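Local coordinates for protein sulfite dehydrogenase (Paracoccus pantotrophus, PDB 2XTS) that oxidises protein-bound sulfane sulfur in the Sox pathway, as the molybdopterin-carrying subunit of a complex that passes electrons to a c-type haem cytochrome, at residues F55-A60 with G135-Q140; G63-Q68 with F197-A202; G69-R74 with M142-E147. All coordinates share one frame; numbering follows the deposited sequence.

Interaction 1 of 3, residues F55-A60 with G135-Q140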
loop_
_atom_site.group_PDB
_atom_site.type_symbol
_atom_site.label_atom_id
_atom_site.label_comp_id
_atom_site.label_asym_id
_atom_site.label_seq_id
_atom_site.Cartn_x
_atom_site.Cartn_y
_atom_site.Cartn_z
ATOM N N PHE A 55 3.073 -14.707 -9.452
ATOM C CA PHE A 55 2.949 -15.004 -8.037
ATOM C C PHE A 55 3.481 -13.874 -7.167
ATOM O O PHE A 55 4.585 -13.389 -7.391
ATOM C CB PHE A 55 3.735 -16.290 -7.726
ATOM C CG PHE A 55 3.196 -17.504 -8.412
ATOM C CD1 PHE A 55 3.646 -17.855 -9.676
ATOM C CD2 PHE A 55 2.208 -18.266 -7.815
ATOM C CE1 PHE A 55 3.098 -18.945 -10.340
ATOM C CE2 PHE A 55 1.693 -19.373 -8.465
ATOM C CZ PHE A 55 2.136 -19.701 -9.716
ATOM N N THR A 56 2.689 -13.469 -6.179
ATOM C CA THR A 56 3.099 -12.450 -5.216
ATOM C C THR A 56 4.214 -12.993 -4.314
ATOM O O THR A 56 4.128 -14.129 -3.878
ATOM C CB THR A 56 1.908 -12.098 -4.286
ATOM O OG1 THR A 56 0.775 -11.730 -5.075
ATOM C CG2 THR A 56 2.245 -10.999 -3.300
ATOM N N PRO A 57 5.244 -12.180 -4.018
ATOM C CA PRO A 57 6.358 -12.626 -3.160
ATOM C C PRO A 57 5.987 -12.631 -1.683
ATOM O O PRO A 57 6.646 -11.979 -0.887
ATOM C CB PRO A 57 7.458 -11.609 -3.468
ATOM C CG PRO A 57 6.727 -10.378 -3.791
ATOM C CD PRO A 57 5.520 -10.843 -4.587
ATOM N N ILE A 58 4.990 -13.440 -1.321
ATOM C CA ILE A 58 4.526 -13.481 0.056
ATOM C C ILE A 58 5.546 -14.022 1.053
ATOM O O ILE A 58 5.374 -13.847 2.222
ATOM C CB ILE A 58 3.183 -14.233 0.190
ATOM C CG1 ILE A 58 3.291 -15.694 -0.263
ATOM C CG2 ILE A 58 2.057 -13.478 -0.540
ATOM C CD1 ILE A 58 2.158 -16.562 0.220
ATOM N N HIS A 59 6.593 -14.708 0.609
ATOM C CA HIS A 59 7.661 -15.107 1.514
ATOM C C HIS A 59 8.362 -13.921 2.149
ATOM O O HIS A 59 8.863 -14.026 3.250
ATOM C CB HIS A 59 8.663 -15.967 0.764
ATOM C CG HIS A 59 9.389 -15.240 -0.318
ATOM N ND1 HIS A 59 8.742 -14.739 -1.423
ATOM C CD2 HIS A 59 10.714 -15.017 -0.512
ATOM C CE1 HIS A 59 9.624 -14.179 -2.225
ATOM N NE2 HIS A 59 10.832 -14.338 -1.703
ATOM N N ALA A 60 8.451 -12.814 1.418
ATOM C CA ALA A 60 9.289 -11.675 1.815
ATOM C C ALA A 60 8.507 -10.533 2.419
ATOM O O ALA A 60 9.092 -9.647 3.016
ATOM C CB ALA A 60 10.092 -11.167 0.624
ATOM N N GLY A 135 8.489 -23.107 -2.383
ATOM C CA GLY A 135 8.348 -21.741 -1.899
ATOM C C GLY A 135 6.911 -21.328 -1.792
ATOM O O GLY A 135 6.149 -21.544 -2.729
ATOM N N CYS A 136 6.551 -20.657 -0.700
ATOM C CA CYS A 136 5.187 -20.193 -0.546
ATOM C C CYS A 136 4.802 -19.133 -1.574
ATOM O O CYS A 136 3.623 -18.997 -1.874
ATOM C CB CYS A 136 4.889 -19.711 0.885
ATOM S SG CYS A 136 5.878 -18.323 1.440
ATOM N N GLN A 137 5.755 -18.410 -2.158
ATOM C CA GLN A 137 5.411 -17.540 -3.285
ATOM C C GLN A 137 4.665 -18.356 -4.341
ATOM O O GLN A 137 3.668 -17.906 -4.928
ATOM C CB GLN A 137 6.684 -16.953 -3.901
ATOM C CG GLN A 137 6.425 -16.168 -5.162
ATOM C CD GLN A 137 7.499 -15.155 -5.476
ATOM O OE1 GLN A 137 8.649 -15.337 -5.070
ATOM N NE2 GLN A 137 7.131 -14.095 -6.187
ATOM N N TYR A 138 5.146 -19.579 -4.583
ATOM C CA TYR A 138 4.604 -20.426 -5.655
ATOM C C TYR A 138 3.366 -21.201 -5.223
ATOM O O TYR A 138 2.420 -21.347 -5.982
ATOM C CB TYR A 138 5.698 -21.388 -6.175
ATOM C CG TYR A 138 6.925 -20.632 -6.577
ATOM C CD1 TYR A 138 6.937 -19.868 -7.729
ATOM C CD2 TYR A 138 8.044 -20.625 -5.779
ATOM C CE1 TYR A 138 8.039 -19.131 -8.076
ATOM C CE2 TYR A 138 9.145 -19.860 -6.105
ATOM C CZ TYR A 138 9.140 -19.134 -7.267
ATOM O OH TYR A 138 10.208 -18.353 -7.619
ATOM N N THR A 139 3.391 -21.749 -4.015
ATOM C CA THR A 139 2.306 -22.614 -3.587
ATOM C C THR A 139 1.130 -21.876 -2.933
ATOM O O THR A 139 0.040 -22.440 -2.835
ATOM C CB THR A 139 2.845 -23.766 -2.688
ATOM O OG1 THR A 139 3.636 -23.260 -1.611
ATOM C CG2 THR A 139 3.702 -24.710 -3.486
ATOM N N GLN A 140 1.317 -20.596 -2.550
ATOM C CA GLN A 140 0.265 -19.794 -1.947
ATOM C C GLN A 140 0.184 -18.359 -2.479
ATOM O O GLN A 140 -0.640 -17.598 -1.998
ATOM C CB GLN A 140 0.396 -19.793 -0.412
ATOM C CG GLN A 140 -0.062 -21.070 0.323
ATOM C CD GLN A 140 1.009 -22.162 0.362
ATOM O OE1 GLN A 140 2.189 -21.909 0.158
ATOM N NE2 GLN A 140 0.597 -23.371 0.690
#
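Gln137 lays its side chain along the backbone of Phe55, Thr56 and Pro57, and covers more of the contact than any other residue. With CG anti to the backbone N (chi1 174°), the extended chain beyond it carries the amide to the loop: Gln137 CG lies 3.3 Å from Thr56 O and Gln137 CD 3.6 Å from Pro57 CA. At the end, Gln137 NE2 donates to Phe55 O over 2.9 Å, with an N-H...O angle of 163°. The acceptor lies in the amide plane of Gln137, whereas the donor sits 52° out of the Phe55 carbonyl plane. The same NE2 also donates to Lys38 O, and OE1 accepts from Gln274, so a buried amide is satisfied at both ends and its rotation is fixed. His59 CE1 approaches Gln137 OE1 to 3.2 Å, while the imidazole NE2 bonds to Gly194 of the cytochrome subunit. Tyr138 likewise sends its hydroxyl to Ala193 of the cytochrome.

Van der Waals contacts extend the interface along the helix. The Phe55 ring lies against the carbonyls of Gln137 and Tyr138, with CE2 3.3 Å from Tyr138 O, and is oblique to the Tyr138 ring. Ile58 CD1 comes 3.5 Å from Cys136 O and also touches Gln140 CB. Cys136 SG packs against His59 CB at 3.7 Å. An inverse gamma turn centred on Pro57 bends the loop where Gln137 lies against it, whereas Gly135, as N-cap, accepts from the amides of Tyr138 and Thr139. Helix 136-140 and the 55-60 loop both pack on the eight-stranded antiparallel sheet, where Val267 of strand 265-270 touches Ile58, Cys136 and Gln140, and Trp376 of strand 375-378 packs on Cys136 and Thr139.

Interaction 2 of 3, residues G63-Q68 with F197-A202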
loop_
_atom_site.group_PDB
_atom_site.type_symbol
_atom_site.label_atom_id
_atom_site.label_comp_id
_atom_site.label_asym_id
_atom_site.label_seq_id
_atom_site.Cartn_x
_atom_site.Cartn_y
_atom_site.Cartn_z
ATOM N N GLY A 63 3.114 -7.858 7.446
ATOM C CA GLY A 63 1.865 -7.142 7.578
ATOM C C GLY A 63 0.787 -7.793 6.744
ATOM O O GLY A 63 0.737 -9.030 6.647
ATOM N N THR A 64 -0.103 -6.968 6.203
ATOM C CA THR A 64 -1.237 -7.444 5.437
ATOM C C THR A 64 -1.452 -6.761 4.080
ATOM O O THR A 64 -2.076 -7.373 3.193
ATOM C CB THR A 64 -2.555 -7.375 6.227
ATOM O OG1 THR A 64 -2.982 -6.015 6.354
ATOM C CG2 THR A 64 -2.451 -8.071 7.583
ATOM N N ILE A 65 -0.967 -5.528 3.905
ATOM C CA ILE A 65 -1.180 -4.806 2.653
ATOM C C ILE A 65 -0.188 -5.291 1.614
ATOM O O ILE A 65 1.016 -5.295 1.869
ATOM C CB ILE A 65 -0.985 -3.281 2.873
ATOM C CG1 ILE A 65 -2.071 -2.724 3.807
ATOM C CG2 ILE A 65 -0.960 -2.526 1.550
ATOM C CD1 ILE A 65 -3.466 -2.819 3.277
ATOM N N THR A 66 -0.664 -5.721 0.442
ATOM C CA THR A 66 0.254 -6.145 -0.604
ATOM C C THR A 66 0.679 -4.934 -1.429
ATOM O O THR A 66 -0.183 -4.217 -1.926
ATOM C CB THR A 66 -0.421 -7.144 -1.583
ATOM O OG1 THR A 66 -1.130 -8.168 -0.861
ATOM C CG2 THR A 66 0.653 -7.782 -2.498
ATOM N N PRO A 67 2.002 -4.721 -1.617
ATOM C CA PRO A 67 2.400 -3.629 -2.532
ATOM C C PRO A 67 1.898 -3.921 -3.926
ATOM O O PRO A 67 2.141 -4.983 -4.453
ATOM C CB PRO A 67 3.933 -3.650 -2.461
ATOM C CG PRO A 67 4.251 -4.427 -1.251
ATOM C CD PRO A 67 3.185 -5.443 -1.102
ATOM N N GLN A 68 1.191 -2.988 -4.525
ATOM C CA GLN A 68 0.516 -3.267 -5.756
ATOM C C GLN A 68 1.471 -3.568 -6.896
ATOM O O GLN A 68 1.108 -4.314 -7.805
ATOM C CB GLN A 68 -0.507 -2.179 -6.111
ATOM C CG GLN A 68 -0.039 -0.760 -5.969
ATOM C CD GLN A 68 -0.291 -0.125 -4.608
ATOM O OE1 GLN A 68 -0.230 -0.791 -3.573
ATOM N NE2 GLN A 68 -0.596 1.159 -4.616
ATOM N N PHE A 197 -10.001 2.590 -6.943
ATOM C CA PHE A 197 -8.743 2.838 -6.222
ATOM C C PHE A 197 -8.363 1.596 -5.442
ATOM O O PHE A 197 -9.226 0.914 -4.911
ATOM C CB PHE A 197 -8.923 3.985 -5.225
ATOM C CG PHE A 197 -9.273 5.282 -5.840
ATOM C CD1 PHE A 197 -8.305 6.176 -6.280
ATOM C CD2 PHE A 197 -10.594 5.631 -5.960
ATOM C CE1 PHE A 197 -8.685 7.398 -6.840
ATOM C CE2 PHE A 197 -10.958 6.840 -6.526
ATOM C CZ PHE A 197 -10.004 7.719 -6.947
ATOM N N ALA A 198 -7.067 1.311 -5.400
ATOM C CA ALA A 198 -6.522 0.182 -4.644
ATOM C C ALA A 198 -5.242 0.664 -3.993
ATOM O O ALA A 198 -4.326 1.144 -4.664
ATOM C CB ALA A 198 -6.268 -1.000 -5.543
ATOM N N ASN A 199 -5.180 0.569 -2.674
ATOM C CA ASN A 199 -4.060 1.029 -1.857
ATOM C C ASN A 199 -3.740 2.495 -2.194
ATOM O O ASN A 199 -2.589 2.857 -2.461
ATOM C CB ASN A 199 -2.853 0.114 -2.039
ATOM C CG ASN A 199 -3.018 -1.213 -1.353
ATOM O OD1 ASN A 199 -3.895 -1.406 -0.507
ATOM N ND2 ASN A 199 -2.166 -2.156 -1.717
ATOM N N GLY A 200 -4.797 3.309 -2.220
ATOM C CA GLY A 200 -4.677 4.733 -2.316
ATOM C C GLY A 200 -4.801 5.361 -3.681
ATOM O O GLY A 200 -5.217 6.491 -3.798
ATOM N N GLU A 201 -4.367 4.669 -4.715
ATOM C CA GLU A 201 -4.242 5.224 -6.055
ATOM C C GLU A 201 -5.081 4.418 -7.048
ATOM O O GLU A 201 -5.710 3.426 -6.694
ATOM C CB GLU A 201 -2.762 5.244 -6.455
ATOM C CG GLU A 201 -2.112 3.869 -6.508
ATOM C CD GLU A 201 -0.629 3.868 -6.835
ATOM O OE1 GLU A 201 -0.024 4.964 -7.022
ATOM O OE2 GLU A 201 -0.098 2.752 -6.889
ATOM N N ALA A 202 -5.093 4.832 -8.301
ATOM C CA ALA A 202 -5.826 4.077 -9.302
ATOM C C ALA A 202 -5.338 2.647 -9.369
ATOM O O ALA A 202 -4.159 2.368 -9.122
ATOM C CB ALA A 202 -5.729 4.729 -10.669
#
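Gln68 reaches across to Asn199 and Glu201 with a bent side chain. Its CB points at the other segment, and the turn at chi2 (-91°) swings the amide in between the two partners. Gln68 CG passes 3.6 Å from Glu201 OE2, and Gln68 CD lies 3.6 Å from Asn199 CB. At the tip the amide divides its work. Gln68 OE1 accepts from Asn199 ND2 at 3.0 Å, with an N-H...O angle of 157°; the acceptor is in the plane of the Asn199 amide, but the donor stands above the Gln68 carbonyl plane. Gln68 NE2 donates to Glu201 OE2 at 2.8 Å with an angle of 160°, meeting the carboxylate from above its plane, and makes a second, weak bond of 3.4 Å to Asn199 O.

Both partners belong to a beta-hairpin with a two-residue loop, joining strands 193-198 and 201-202. A type I' turn runs from Ala198 to Glu201, and Ala198 N donates to Glu201 O over 2.8 Å, joining the two strands beside the turn. Asn199 and Gly200 take its central positions, a pairing well known in such turns because both central residues have positive phi. Gly200 has angles at which a side chain would collide with the preceding carbonyl oxygen.

Further ties hold the partners in place: Glu201 OE2 forms a salt bridge with Arg204, its OE1 bonds to Tyr27, and Asn199 OD1 accepts from Glu147 N. The methyl Ile65 CG2 packs 3.5 Å from Asn199 ND2 as the two side chains run past each other in opposite directions. Beside this buried patch lies the dimer interface, where Thr64 OG1 and Ile65 N bond to Glu147 of the second subunit and Pro67 packs on that subunit's Asn199.

Interaction 3 of 3, residues G69-R74 with M142-E147. With MTE (phosphonic acidmono-(2-amino-5,6-dimercapto-4-oxo-3,7,8a,9,10,10a-hexahydro-4H-8-oxa-1,3,9,10-tetraaza-anthracen-7-ylmethyl)ester), chain E; 2MO (molybdenum (IV)oxide), chain F.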
loop_
_atom_site.group_PDB
_atom_site.type_symbol
_atom_site.label_atom_id
_atom_site.label_comp_id
_atom_site.label_asym_id
_atom_site.label_seq_id
_atom_site.Cartn_x
_atom_site.Cartn_y
_atom_site.Cartn_z
ATOM N N GLY A 69 2.685 -3.041 -6.848
ATOM C CA GLY A 69 3.643 -3.351 -7.877
ATOM C C GLY A 69 4.111 -4.797 -7.913
ATOM O O GLY A 69 4.609 -5.245 -8.944
ATOM N N CYS A 70 4.001 -5.515 -6.798
ATOM C CA CYS A 70 4.322 -6.943 -6.824
ATOM C C CYS A 70 3.153 -7.855 -6.513
ATOM O O CYS A 70 3.330 -9.042 -6.292
ATOM C CB CYS A 70 5.481 -7.284 -5.907
ATOM S SG CYS A 70 5.270 -6.958 -4.164
ATOM N N ALA A 71 1.950 -7.308 -6.551
ATOM C CA ALA A 71 0.727 -8.068 -6.370
ATOM C C ALA A 71 0.449 -8.880 -7.633
ATOM O O ALA A 71 0.526 -8.358 -8.758
ATOM C CB ALA A 71 -0.422 -7.141 -6.057
ATOM N N PHE A 72 0.133 -10.162 -7.451
ATOM C CA PHE A 72 0.016 -11.085 -8.579
ATOM C C PHE A 72 -0.978 -10.624 -9.623
ATOM O O PHE A 72 -1.904 -9.846 -9.340
ATOM C CB PHE A 72 -0.338 -12.518 -8.141
ATOM C CG PHE A 72 -1.815 -12.789 -7.972
ATOM C CD1 PHE A 72 -2.555 -12.243 -6.955
ATOM C CD2 PHE A 72 -2.459 -13.639 -8.851
ATOM C CE1 PHE A 72 -3.899 -12.518 -6.830
ATOM C CE2 PHE A 72 -3.787 -13.912 -8.718
ATOM C CZ PHE A 72 -4.518 -13.367 -7.721
ATOM N N GLU A 73 -0.795 -11.161 -10.824
ATOM C CA GLU A 73 -1.641 -10.957 -12.000
ATOM C C GLU A 73 -2.162 -12.281 -12.476
ATOM O O GLU A 73 -1.443 -13.261 -12.533
ATOM C CB GLU A 73 -0.788 -10.427 -13.148
ATOM C CG GLU A 73 -0.117 -9.096 -12.926
ATOM C CD GLU A 73 0.871 -8.794 -14.036
ATOM O OE1 GLU A 73 0.475 -8.641 -15.213
ATOM O OE2 GLU A 73 2.064 -8.710 -13.741
ATOM N N ARG A 74 -3.416 -12.300 -12.887
ATOM C CA ARG A 74 -3.979 -13.423 -13.653
ATOM C C ARG A 74 -4.789 -12.819 -14.797
ATOM O O ARG A 74 -5.744 -12.076 -14.562
ATOM C CB ARG A 74 -4.827 -14.361 -12.787
ATOM C CG ARG A 74 -4.920 -15.793 -13.299
ATOM C CD ARG A 74 -5.670 -15.950 -14.591
ATOM N NE ARG A 74 -6.065 -17.355 -14.722
ATOM C CZ ARG A 74 -6.004 -18.072 -15.834
ATOM N NH1 ARG A 74 -5.557 -17.555 -16.980
ATOM N NH2 ARG A 74 -6.379 -19.349 -15.775
ATOM N N MET A 142 -0.779 -16.813 -5.299
ATOM C CA MET A 142 -1.827 -16.268 -6.158
ATOM C C MET A 142 -2.855 -15.553 -5.264
ATOM O O MET A 142 -4.025 -15.942 -5.184
ATOM C CB MET A 142 -2.527 -17.338 -7.011
ATOM C CG MET A 142 -1.663 -18.272 -7.763
ATOM S SD MET A 142 -2.761 -19.375 -8.720
ATOM C CE MET A 142 -1.633 -20.685 -9.184
ATOM N N ILE A 143 -2.411 -14.491 -4.589
ATOM C CA ILE A 143 -3.237 -13.760 -3.680
ATOM C C ILE A 143 -2.663 -12.356 -3.532
ATOM O O ILE A 143 -1.449 -12.150 -3.573
ATOM C CB ILE A 143 -3.280 -14.486 -2.293
ATOM C CG1 ILE A 143 -4.379 -13.930 -1.403
ATOM C CG2 ILE A 143 -1.925 -14.466 -1.567
ATOM C CD1 ILE A 143 -4.772 -14.908 -0.304
ATOM N N HIS A 144 -3.550 -11.403 -3.300
ATOM C CA HIS A 144 -3.159 -10.064 -2.889
ATOM C C HIS A 144 -4.252 -9.480 -2.003
ATOM O O HIS A 144 -5.354 -10.016 -1.934
ATOM C CB HIS A 144 -2.750 -9.141 -4.071
ATOM C CG HIS A 144 -3.777 -8.880 -5.119
ATOM N ND1 HIS A 144 -5.003 -8.306 -4.854
ATOM C CD2 HIS A 144 -3.684 -8.983 -6.463
ATOM C CE1 HIS A 144 -5.636 -8.116 -5.998
ATOM N NE2 HIS A 144 -4.860 -8.519 -6.989
ATOM N N ASN A 145 -3.927 -8.398 -1.304
ATOM C CA ASN A 145 -4.806 -7.809 -0.309
ATOM C C ASN A 145 -4.623 -6.318 -0.333
ATOM O O ASN A 145 -3.569 -5.823 -0.039
ATOM C CB ASN A 145 -4.461 -8.390 1.064
ATOM C CG ASN A 145 -5.419 -7.988 2.179
ATOM O OD1 ASN A 145 -5.086 -7.129 3.027
ATOM N ND2 ASN A 145 -6.537 -8.623 2.248
ATOM N N MET A 146 -5.672 -5.625 -0.709
ATOM C CA MET A 146 -5.614 -4.188 -0.909
ATOM C C MET A 146 -6.817 -3.500 -0.266
ATOM O O MET A 146 -7.884 -4.085 -0.049
ATOM C CB MET A 146 -5.575 -3.835 -2.405
ATOM C CG MET A 146 -4.503 -4.593 -3.138
ATOM S SD MET A 146 -4.267 -3.941 -4.801
ATOM C CE MET A 146 -3.061 -5.113 -5.420
ATOM N N GLU A 147 -6.618 -2.219 0.036
ATOM C CA GLU A 147 -7.689 -1.309 0.448
ATOM C C GLU A 147 -8.337 -0.726 -0.799
ATOM O O GLU A 147 -7.683 0.019 -1.522
ATOM C CB GLU A 147 -7.103 -0.179 1.290
ATOM C CG GLU A 147 -8.115 0.881 1.731
ATOM C CD GLU A 147 -7.453 2.112 2.326
ATOM O OE1 GLU A 147 -6.772 2.850 1.596
ATOM O OE2 GLU A 147 -7.652 2.378 3.525
HETATM N N1 MTE E . -11.018 -10.082 -15.448
HETATM C C2 MTE E . -10.892 -10.060 -16.771
HETATM N N2 MTE E . -11.581 -9.134 -17.472
HETATM N N3 MTE E . -10.084 -10.913 -17.428
HETATM C C4 MTE E . -9.352 -11.870 -16.788
HETATM O O4 MTE E . -8.616 -12.615 -17.469
HETATM N N5 MTE E . -8.847 -12.945 -14.577
HETATM C C6 MTE E . -9.540 -13.214 -13.339
HETATM C C7 MTE E . -9.903 -11.979 -12.529
HETATM N N8 MTE E . -10.563 -11.013 -13.368
HETATM C C9 MTE E . -9.462 -11.974 -15.347
HETATM C C10 MTE E . -10.363 -11.017 -14.695
HETATM C "C1'" MTE E . -8.796 -14.186 -12.439
HETATM S "S1'" MTE E . -8.791 -15.885 -12.858
HETATM C "C2'" MTE E . -8.211 -13.786 -11.286
HETATM S "S2'" MTE E . -7.527 -14.902 -10.171
HETATM C "C3'" MTE E . -8.190 -12.312 -10.941
HETATM O "O3'" MTE E . -8.712 -11.453 -11.968
HETATM C "C4'" MTE E . -6.763 -11.856 -10.702
HETATM O "O4'" MTE E . -6.759 -10.481 -10.294
HETATM P P MTE E . -5.353 -9.720 -10.413
HETATM O O1P MTE E . -4.479 -10.572 -9.444
HETATM O O2P MTE E . -4.819 -9.818 -11.804
HETATM O O3P MTE E . -5.605 -8.353 -9.875
HETATM MO MO 2MO F . -8.129 -17.077 -10.920
HETATM O OT1 2MO F . -9.592 -17.568 -10.006
HETATM O OT2 2MO F . -7.604 -18.384 -12.282
#
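The Phe72 ring is sandwiched between strand backbone and cofactor phosphate. Over one face lie Met142 C and Ile143 N, the latter 3.3 Å from Phe72 CD1; over the opposite face, near the ring centre, hangs O1P of the molybdopterin, 3.3 Å from Phe72 CE1. The His144 ring stands oblique to that of Phe72, with planes 49° apart and centroids separated by 5.1 Å. A chi1 of 60°, with CG between backbone N and carbonyl carbon, places the imidazole edge toward the phosphate; NE2 donates in the ring plane to O3P over 3.0 Å at a nearly straight 177°. Met146 CE covers one face of the imidazole and presses on Ala71 CB at 3.4 Å, tighter than ordinary contact.

Farther along, Arg74 N donates to O2P at 3.0 Å. Its guanidinium, in-plane at the edge, sends NE to OT2 of the molybdenum oxide at 3.1 Å, close to S1', one of the two dithiolene sulfurs that bind the molybdenum. Arg74 thus touches both phosphate and molybdenum oxide.

Strand 143-152 runs antiparallel between strands 112-119 and 193-198, while Phe72, Arg74 and Met142 all rest on Ile53 of strand 52-53, and His207 meets the His144 ring edge-to-face.

The three contacts all involve the connection between strands 52-53 and 74-75, as it passes helix 136-140, the 197-202 hairpin and strand 143-152 in turn. Interaction 3 is the one at the cofactor; its centre is about 11 Å from that of interaction 1 and about 9 Å from that of interaction 2. Thr56 OG1 of interaction 1 probably bonds to both Ile143 O (2.7 Å) and Phe72 N (2.9 Å), so it joins the two segments of interaction 3. Interaction 2 is tied to strand 143-152 by probable bonds between Asn145 N and Thr66 OG1 (2.8 Å) and from Asn199 N to Glu147 O (2.8 Å). Interactions 1 and 2, about 17 Å apart between centres, touch through the methyls Thr56 CG2 and Thr66 CG2, 3.7 Å apart.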